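Local coordinates for lipoprotein (Colwellia psychrerythraea, PDB 3O0Y), which is of unknown function but, as a mostly helical lipoprotein of the DUF885 family in a metallopeptidase clan, may be a peptidase-like enzyme, at residues S285-Y288 against Q289-K293; A541-E544 against R545-W549; G555-L558 against G559-K562. One frame throughout, in Å; residues are numbered along the deposited sequence.

Contact 1 of 3, residues S285-Y288 against Q289-K293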
loop_
_atom_site.group_PDB
_atom_site.type_symbol
_atom_site.label_atom_id
_atom_site.label_comp_id
_atom_site.label_asym_id
_atom_site.label_seq_id
_atom_site.Cartn_x
_atom_site.Cartn_y
_atom_site.Cartn_z
ATOM N N SER A 285 22.859 1.530 -5.689
ATOM C CA SER A 285 22.650 2.977 -5.553
ATOM C C SER A 285 21.859 3.571 -6.696
ATOM O O SER A 285 21.002 4.467 -6.533
ATOM C CB SER A 285 23.949 3.738 -5.420
ATOM O OG SER A 285 24.577 3.887 -6.701
ATOM N N VAL A 286 22.094 3.010 -7.869
ATOM C CA VAL A 286 21.305 3.382 -9.007
ATOM C C VAL A 286 19.873 2.890 -8.856
ATOM O O VAL A 286 18.932 3.604 -9.208
ATOM C CB VAL A 286 22.009 2.827 -10.297
ATOM C CG1 VAL A 286 21.077 2.989 -11.484
ATOM C CG2 VAL A 286 23.355 3.560 -10.451
ATOM N N TYR A 287 19.687 1.688 -8.365
ATOM C CA TYR A 287 18.357 1.210 -8.049
ATOM C C TYR A 287 17.582 2.147 -7.103
ATOM O O TYR A 287 16.418 2.481 -7.361
ATOM C CB TYR A 287 18.439 -0.163 -7.434
ATOM C CG TYR A 287 17.090 -0.732 -7.057
ATOM C CD1 TYR A 287 16.373 -1.521 -7.924
ATOM C CD2 TYR A 287 16.480 -0.359 -5.892
ATOM C CE1 TYR A 287 15.111 -2.009 -7.571
ATOM C CE2 TYR A 287 15.224 -0.766 -5.564
ATOM C CZ TYR A 287 14.522 -1.589 -6.404
ATOM O OH TYR A 287 13.255 -2.037 -6.045
ATOM N N TYR A 288 18.282 2.567 -6.044
ATOM C CA TYR A 288 17.662 3.414 -5.035
ATOM C C TYR A 288 17.285 4.751 -5.612
ATOM O O TYR A 288 16.179 5.261 -5.324
ATOM C CB TYR A 288 18.576 3.555 -3.805
ATOM C CG TYR A 288 17.874 4.251 -2.643
ATOM C CD1 TYR A 288 16.693 3.724 -2.115
ATOM C CD2 TYR A 288 18.423 5.395 -2.046
ATOM C CE1 TYR A 288 16.049 4.363 -1.054
ATOM C CE2 TYR A 288 17.804 5.989 -0.960
ATOM C CZ TYR A 288 16.640 5.492 -0.501
ATOM O OH TYR A 288 16.023 6.120 0.577
ATOM N N GLN A 289 18.134 5.328 -6.462
ATOM C CA GLN A 289 17.771 6.611 -7.091
ATOM C C GLN A 289 16.473 6.481 -7.952
ATOM O O GLN A 289 15.568 7.345 -7.940
ATOM C CB GLN A 289 18.936 7.247 -7.882
ATOM C CG GLN A 289 18.682 8.741 -8.220
ATOM C CD GLN A 289 18.616 9.659 -6.949
ATOM O OE1 GLN A 289 17.639 10.468 -6.679
ATOM N NE2 GLN A 289 19.666 9.540 -6.155
ATOM N N ASP A 290 16.334 5.373 -8.621
ATOM C CA ASP A 290 15.081 5.036 -9.312
ATOM C C ASP A 290 13.888 4.849 -8.386
ATOM O O ASP A 290 12.810 5.369 -8.664
ATOM C CB ASP A 290 15.259 3.783 -10.204
ATOM C CG ASP A 290 13.956 3.430 -10.959
ATOM O OD1 ASP A 290 13.541 4.214 -11.880
ATOM O OD2 ASP A 290 13.281 2.475 -10.504
ATOM N N ALA A 291 14.119 4.204 -7.246
ATOM C CA ALA A 291 13.070 4.066 -6.241
ATOM C C ALA A 291 12.623 5.406 -5.717
ATOM O O ALA A 291 11.406 5.635 -5.521
ATOM C CB ALA A 291 13.473 3.147 -5.143
ATOM N N ILE A 292 13.545 6.315 -5.515
ATOM C CA ILE A 292 13.184 7.665 -5.080
ATOM C C ILE A 292 12.313 8.353 -6.106
ATOM O O ILE A 292 11.325 9.018 -5.744
ATOM C CB ILE A 292 14.497 8.510 -4.789
ATOM C CG1 ILE A 292 15.203 7.960 -3.592
ATOM C CG2 ILE A 292 14.206 10.031 -4.572
ATOM C CD1 ILE A 292 16.586 8.636 -3.309
ATOM N N LYS A 293 12.681 8.202 -7.389
ATOM C CA LYS A 293 11.814 8.762 -8.460
ATOM C C LYS A 293 10.403 8.107 -8.485
ATOM O O LYS A 293 9.363 8.814 -8.520
ATOM C CB LYS A 293 12.503 8.620 -9.802
ATOM C CG LYS A 293 11.558 9.237 -10.864
ATOM C CD LYS A 293 12.126 9.757 -12.151
ATOM C CE LYS A 293 11.017 10.648 -12.842
ATOM N NZ LYS A 293 10.539 11.906 -12.085
HETATM O O HOH W 1 13.393 1.035 -8.183
#
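Tyr288 turns one ring face to Ile292, one helical turn further on. The CG1 of Ile292 sits over that face, 4.2 Å from the centroid of the Tyr288 ring and 13° off its normal, a CH-pi contact displaced toward the rim. The same Ile292 branch continues to CD1, which comes within 3.7 Å of Tyr288 CE2. Ile292 keeps CG1 beside its own backbone N (chi1 -68°), which swings this arm back along the helix toward the tyrosine. The same pair is tied through the main chain, where Ile292 N donates to Tyr288 O at 2.8 Å. Ala291 CB lies near both tyrosines, 4.3 Å from Tyr287 CE2, at a slant to each ring.

Next to these apolar contacts is a polar one bridged by water: the water gives a 2.7 Å hydrogen bond to Asp290 OD2 and a long, weak one to Tyr287 O. The other carboxylate oxygen, OD1, is taken by a salt bridge to Arg114 and a hydrogen bond from Gln294, so both oxygens of Asp290 have partners.

Further out, the hydroxyl of buried Tyr288 hydrogen-bonds Asp511 of helix 491-515, and its ring meets that of His515 with planes about 40° apart. With an alanine in place of Tyr288, Ile292 CG1 would probably lose its aromatic cover and Asp511 its hydroxyl partner. Tyr287 is packed against Trp193, while Ile292 rests on Pro302 and Ile305 of helix 302-326. The arrangement is that of an amphipathic alpha-helix: the regular i to i+4 bonding of helix 284-296 places Tyr287, Tyr288, Ala291 and Ile292 on its buried side, with Ser285, Val286 and Lys293 exposed.

Contact 2 of 3, residues A541-E544 against R545-W549. With SO4 (sulfate ion), chain D.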
loop_
_atom_site.group_PDB
_atom_site.type_symbol
_atom_site.label_atom_id
_atom_site.label_comp_id
_atom_site.label_asym_id
_atom_site.label_seq_id
_atom_site.Cartn_x
_atom_site.Cartn_y
_atom_site.Cartn_z
ATOM N N ALA A 541 9.491 -4.373 12.977
ATOM C CA ALA A 541 8.760 -4.701 11.752
ATOM C C ALA A 541 8.845 -3.585 10.707
ATOM O O ALA A 541 8.942 -3.869 9.504
ATOM C CB ALA A 541 7.318 -5.050 12.068
ATOM N N GLU A 542 8.806 -2.320 11.141
ATOM C CA GLU A 542 8.938 -1.224 10.227
ATOM C C GLU A 542 10.297 -1.193 9.546
ATOM O O GLU A 542 10.413 -1.065 8.300
ATOM C CB GLU A 542 8.704 0.093 10.945
ATOM C CG GLU A 542 7.325 0.274 11.478
ATOM C CD GLU A 542 6.316 0.565 10.431
ATOM O OE1 GLU A 542 6.605 1.295 9.428
ATOM O OE2 GLU A 542 5.225 0.025 10.615
ATOM N N ILE A 543 11.358 -1.248 10.340
ATOM C CA ILE A 543 12.709 -1.195 9.747
ATOM C C ILE A 543 12.908 -2.374 8.752
ATOM O O ILE A 543 13.384 -2.180 7.635
ATOM C CB ILE A 543 13.831 -1.210 10.852
ATOM C CG1 ILE A 543 13.741 0.060 11.693
ATOM C CG2 ILE A 543 15.272 -1.480 10.190
ATOM C CD1 ILE A 543 13.629 1.398 10.924
ATOM N N GLU A 544 12.430 -3.576 9.085
ATOM C CA GLU A 544 12.537 -4.694 8.140
ATOM C C GLU A 544 11.682 -4.519 6.873
ATOM O O GLU A 544 12.047 -4.919 5.793
ATOM C CB GLU A 544 12.281 -6.044 8.818
ATOM C CG GLU A 544 13.372 -6.284 9.957
ATOM C CD GLU A 544 13.263 -7.577 10.711
ATOM O OE1 GLU A 544 12.416 -8.420 10.323
ATOM O OE2 GLU A 544 14.100 -7.807 11.624
ATOM N N ARG A 545 10.534 -3.882 7.015
ATOM C CA ARG A 545 9.714 -3.479 5.878
ATOM C C ARG A 545 10.544 -2.539 4.970
ATOM O O ARG A 545 10.558 -2.733 3.750
ATOM C CB ARG A 545 8.442 -2.746 6.370
ATOM C CG ARG A 545 7.782 -1.857 5.362
ATOM C CD ARG A 545 6.571 -1.150 5.991
ATOM N NE ARG A 545 6.176 -0.001 5.220
ATOM C CZ ARG A 545 5.091 0.697 5.490
ATOM N NH1 ARG A 545 4.811 1.752 4.774
ATOM N NH2 ARG A 545 4.324 0.332 6.513
ATOM N N TYR A 546 11.185 -1.538 5.547
ATOM C CA TYR A 546 11.903 -0.507 4.740
ATOM C C TYR A 546 13.024 -1.159 3.976
ATOM O O TYR A 546 13.346 -0.811 2.816
ATOM C CB TYR A 546 12.434 0.647 5.575
ATOM C CG TYR A 546 11.364 1.322 6.422
ATOM C CD1 TYR A 546 10.033 1.287 6.099
ATOM C CD2 TYR A 546 11.716 1.922 7.592
ATOM C CE1 TYR A 546 9.102 1.879 6.951
ATOM C CE2 TYR A 546 10.774 2.516 8.438
ATOM C CZ TYR A 546 9.506 2.459 8.127
ATOM O OH TYR A 546 8.608 3.042 9.054
ATOM N N MET A 547 13.614 -2.151 4.620
ATOM C CA MET A 547 14.723 -2.928 4.005
ATOM C C MET A 547 14.226 -3.703 2.765
ATOM O O MET A 547 14.928 -3.787 1.790
ATOM C CB MET A 547 15.368 -3.895 4.998
ATOM C CG MET A 547 16.207 -3.265 6.130
ATOM S SD MET A 547 16.624 -4.369 7.567
ATOM C CE MET A 547 17.376 -5.761 6.610
ATOM N N ALA A 548 12.997 -4.206 2.790
ATOM C CA ALA A 548 12.388 -4.983 1.678
ATOM C C ALA A 548 11.803 -4.088 0.617
ATOM O O ALA A 548 11.642 -4.523 -0.521
ATOM C CB ALA A 548 11.245 -5.917 2.227
ATOM N N TRP A 549 11.389 -2.870 1.005
ATOM C CA TRP A 549 10.705 -1.888 0.128
ATOM C C TRP A 549 11.437 -0.554 0.014
ATOM O O TRP A 549 10.915 0.484 0.351
ATOM C CB TRP A 549 9.298 -1.583 0.647
ATOM C CG TRP A 549 8.331 -2.669 0.642
ATOM C CD1 TRP A 549 8.411 -3.874 -0.001
ATOM C CD2 TRP A 549 7.029 -2.641 1.253
ATOM N NE1 TRP A 549 7.274 -4.606 0.220
ATOM C CE2 TRP A 549 6.416 -3.877 0.993
ATOM C CE3 TRP A 549 6.342 -1.704 2.024
ATOM C CZ2 TRP A 549 5.152 -4.188 1.470
ATOM C CZ3 TRP A 549 5.106 -2.018 2.524
ATOM C CH2 TRP A 549 4.499 -3.238 2.214
HETATM S S SO4 D . 1.333 3.108 6.711
HETATM O O1 SO4 D . 1.642 4.509 7.107
HETATM O O2 SO4 D . 0.149 2.703 7.393
HETATM O O3 SO4 D . 1.020 2.982 5.266
HETATM O O4 SO4 D . 2.490 2.269 6.878
HETATM O O HOH W 2 4.309 -1.491 8.719
#
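The last turns of helix 536-548 form one wall of a sulfate site, where Glu542 reaches forward to both Arg545 and Tyr546. Arg545 presents the edge of its guanidinium to the anion: NH2 donates to sulfate O4 at 2.7 Å, while NH1 adds a weaker bond to the same oxygen. The arginine chain is extended from CG to NE, which carries the group well clear of the helix. Glu542 OE1 lies over a guanidinium face, 3.8 Å from Arg545 NH2, so this long salt bridge is a matter of charge alone. A water completes the link in the guanidinium plane, accepting from Arg545 NH2 and donating to Glu542 OE2 at 2.6 Å.

Such i to i+3 and i to i+4 side-chain pairs are classic alpha-helical spacings. In the second pair, Tyr546 OH donates to Glu542 OE1 at 2.7 Å, a bond that counts as weak despite its length. Arg507 of helix 491-515 is the stronger partner of both groups, and it also binds the sulfate together with Arg504 and Tyr556.

With CG beside its own backbone N (chi1 -55°), Tyr546 lays its ring back over the preceding turn, and Glu542 O stands 3.1 Å above the ring centre. Ile543 CD1 packs 3.9 Å from Tyr546 CD2, and its other branch, CG2, faces Met547 SD. Helix 521-532 covers this side through Ala524, Ile525 and Met528.

Contact 3 of 3, residues G555-L558 against G559-K562. With SO4 (sulfate ion), chain D.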
loop_
_atom_site.group_PDB
_atom_site.type_symbol
_atom_site.label_atom_id
_atom_site.label_comp_id
_atom_site.label_asym_id
_atom_site.label_seq_id
_atom_site.Cartn_x
_atom_site.Cartn_y
_atom_site.Cartn_z
ATOM N N GLY A 555 7.309 8.307 0.370
ATOM C CA GLY A 555 6.166 8.928 -0.262
ATOM C C GLY A 555 5.340 9.770 0.631
ATOM O O GLY A 555 4.738 10.810 0.215
ATOM N N TYR A 556 5.292 9.334 1.876
ATOM C CA TYR A 556 4.362 9.893 2.870
ATOM C C TYR A 556 4.702 11.370 3.073
ATOM O O TYR A 556 3.871 12.266 2.833
ATOM C CB TYR A 556 4.484 9.158 4.227
ATOM C CG TYR A 556 4.112 7.719 4.159
ATOM C CD1 TYR A 556 2.830 7.309 4.498
ATOM C CD2 TYR A 556 5.005 6.750 3.663
ATOM C CE1 TYR A 556 2.455 6.038 4.323
ATOM C CE2 TYR A 556 4.617 5.459 3.527
ATOM C CZ TYR A 556 3.336 5.103 3.788
ATOM O OH TYR A 556 2.948 3.797 3.641
ATOM N N LYS A 557 5.903 11.655 3.566
ATOM C CA LYS A 557 6.267 13.043 3.806
ATOM C C LYS A 557 6.544 13.797 2.502
ATOM O O LYS A 557 6.273 14.974 2.434
ATOM C CB LYS A 557 7.420 13.181 4.800
ATOM C CG LYS A 557 6.933 13.411 6.180
ATOM C CD LYS A 557 6.507 14.895 6.274
ATOM C CE LYS A 557 5.764 15.234 7.511
ATOM N NZ LYS A 557 5.439 16.756 7.617
ATOM N N LEU A 558 7.250 13.226 1.528
ATOM C CA LEU A 558 7.557 14.028 0.326
ATOM C C LEU A 558 6.239 14.462 -0.379
ATOM O O LEU A 558 6.098 15.595 -0.836
ATOM C CB LEU A 558 8.487 13.282 -0.600
ATOM C CG LEU A 558 9.869 13.054 -0.032
ATOM C CD1 LEU A 558 10.734 12.255 -1.028
ATOM C CD2 LEU A 558 10.514 14.355 0.437
ATOM N N GLY A 559 5.243 13.567 -0.423
ATOM C CA GLY A 559 4.021 13.893 -1.029
ATOM C C GLY A 559 3.263 14.932 -0.199
ATOM O O GLY A 559 2.701 15.868 -0.771
ATOM N N MET A 560 3.213 14.777 1.122
ATOM C CA MET A 560 2.535 15.710 1.979
ATOM C C MET A 560 3.139 17.129 1.855
ATOM O O MET A 560 2.389 18.121 1.723
ATOM C CB MET A 560 2.489 15.215 3.442
ATOM C CG MET A 560 1.671 16.116 4.370
ATOM S SD MET A 560 2.310 16.065 6.186
ATOM C CE MET A 560 0.977 17.022 7.017
ATOM N N LEU A 561 4.475 17.187 1.845
ATOM C CA LEU A 561 5.164 18.485 1.758
ATOM C C LEU A 561 4.838 19.182 0.444
ATOM O O LEU A 561 4.659 20.385 0.408
ATOM C CB LEU A 561 6.661 18.251 1.926
ATOM C CG LEU A 561 7.080 17.949 3.355
ATOM C CD1 LEU A 561 8.522 17.412 3.349
ATOM C CD2 LEU A 561 7.022 19.173 4.287
ATOM N N LYS A 562 4.710 18.414 -0.622
ATOM C CA LYS A 562 4.444 18.992 -1.946
ATOM C C LYS A 562 3.020 19.485 -2.015
ATOM O O LYS A 562 2.812 20.579 -2.511
ATOM C CB LYS A 562 4.686 17.991 -3.050
ATOM C CG LYS A 562 4.484 18.540 -4.473
ATOM C CD LYS A 562 5.365 19.758 -4.744
ATOM C CE LYS A 562 5.146 20.298 -6.195
ATOM N NZ LYS A 562 5.996 21.458 -6.547
HETATM S S SO4 D . 1.333 3.108 6.711
HETATM O O1 SO4 D . 1.642 4.509 7.107
HETATM O O2 SO4 D . 0.149 2.703 7.393
HETATM O O3 SO4 D . 1.020 2.982 5.266
HETATM O O4 SO4 D . 2.490 2.269 6.878
#
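The hydroxyl of Tyr556 is held by several groups: it donates to sulfate O3 at 2.6 Å, hydrogen-bonds Gln552 NE2, and meets Arg545 NH1 in a weak bond. Arg507 forms a cation-pi contact with the ring, so the tyrosine is fixed by its plane as well as by its oxygen. The sulfate, probably from the crystallisation liquor, occupies a pocket that Arg504, Arg507 and Arg545 make suitable for an anion.

The main chain of Tyr556 is tied forward by Met560 N, which donates to Tyr556 O at 3.1 Å. One residue earlier, Gly559 N bonds Gly555 O at 2.9 Å, from 39° out of the carbonyl plane. Gly559 has no side chain, and a CB there would fall only 2.8 Å from Gly555 O, a clash, so the backbone is packed closely at this point. This is the N-terminal part of helix 555-574, whose first turns run between helices 467-483, 491-515 and 302-326 in the helical body of the DUF885 fold.

Lys557 and Met560 lie side by side and point the same way, with Lys557 NZ 3.5 Å from Met560 SD. The lysine chain bends at chi2 (-78°), bringing its end back toward the methionine. The amine of this buried lysine makes salt bridges to Glu501 and Glu312, two carboxylates that would probably keep it charged. Leu561 leans on the backbone instead, its CG 3.2 Å from Lys557 O, the carbonyl that accepts Leu561 N at 2.9 Å. Its side chain also meets Ile308 and Glu312 of helix 302-326.

In the fold
The contacts come in the order 1, 2, 3 along the chain, on helices 284-296, 536-548 and 555-574, the last two consecutive. Their centres are 16 Å (1 to 2), 17 Å (1 to 3) and 19 Å (2 to 3) apart. Contacts 2 and 3 touch through Arg545 and Tyr556 and share the sulfate; contact 1 touches neither. Helix 491-515 joins all three: Asp511 and His515 reach contacts 1 and 2, while Arg504 and Arg507 serve the anion pocket. Helix 302-326 likewise packs on contacts 1 and 3. Distant parts of the sequence thus converge on one helical body, all within the one DUF885 family region.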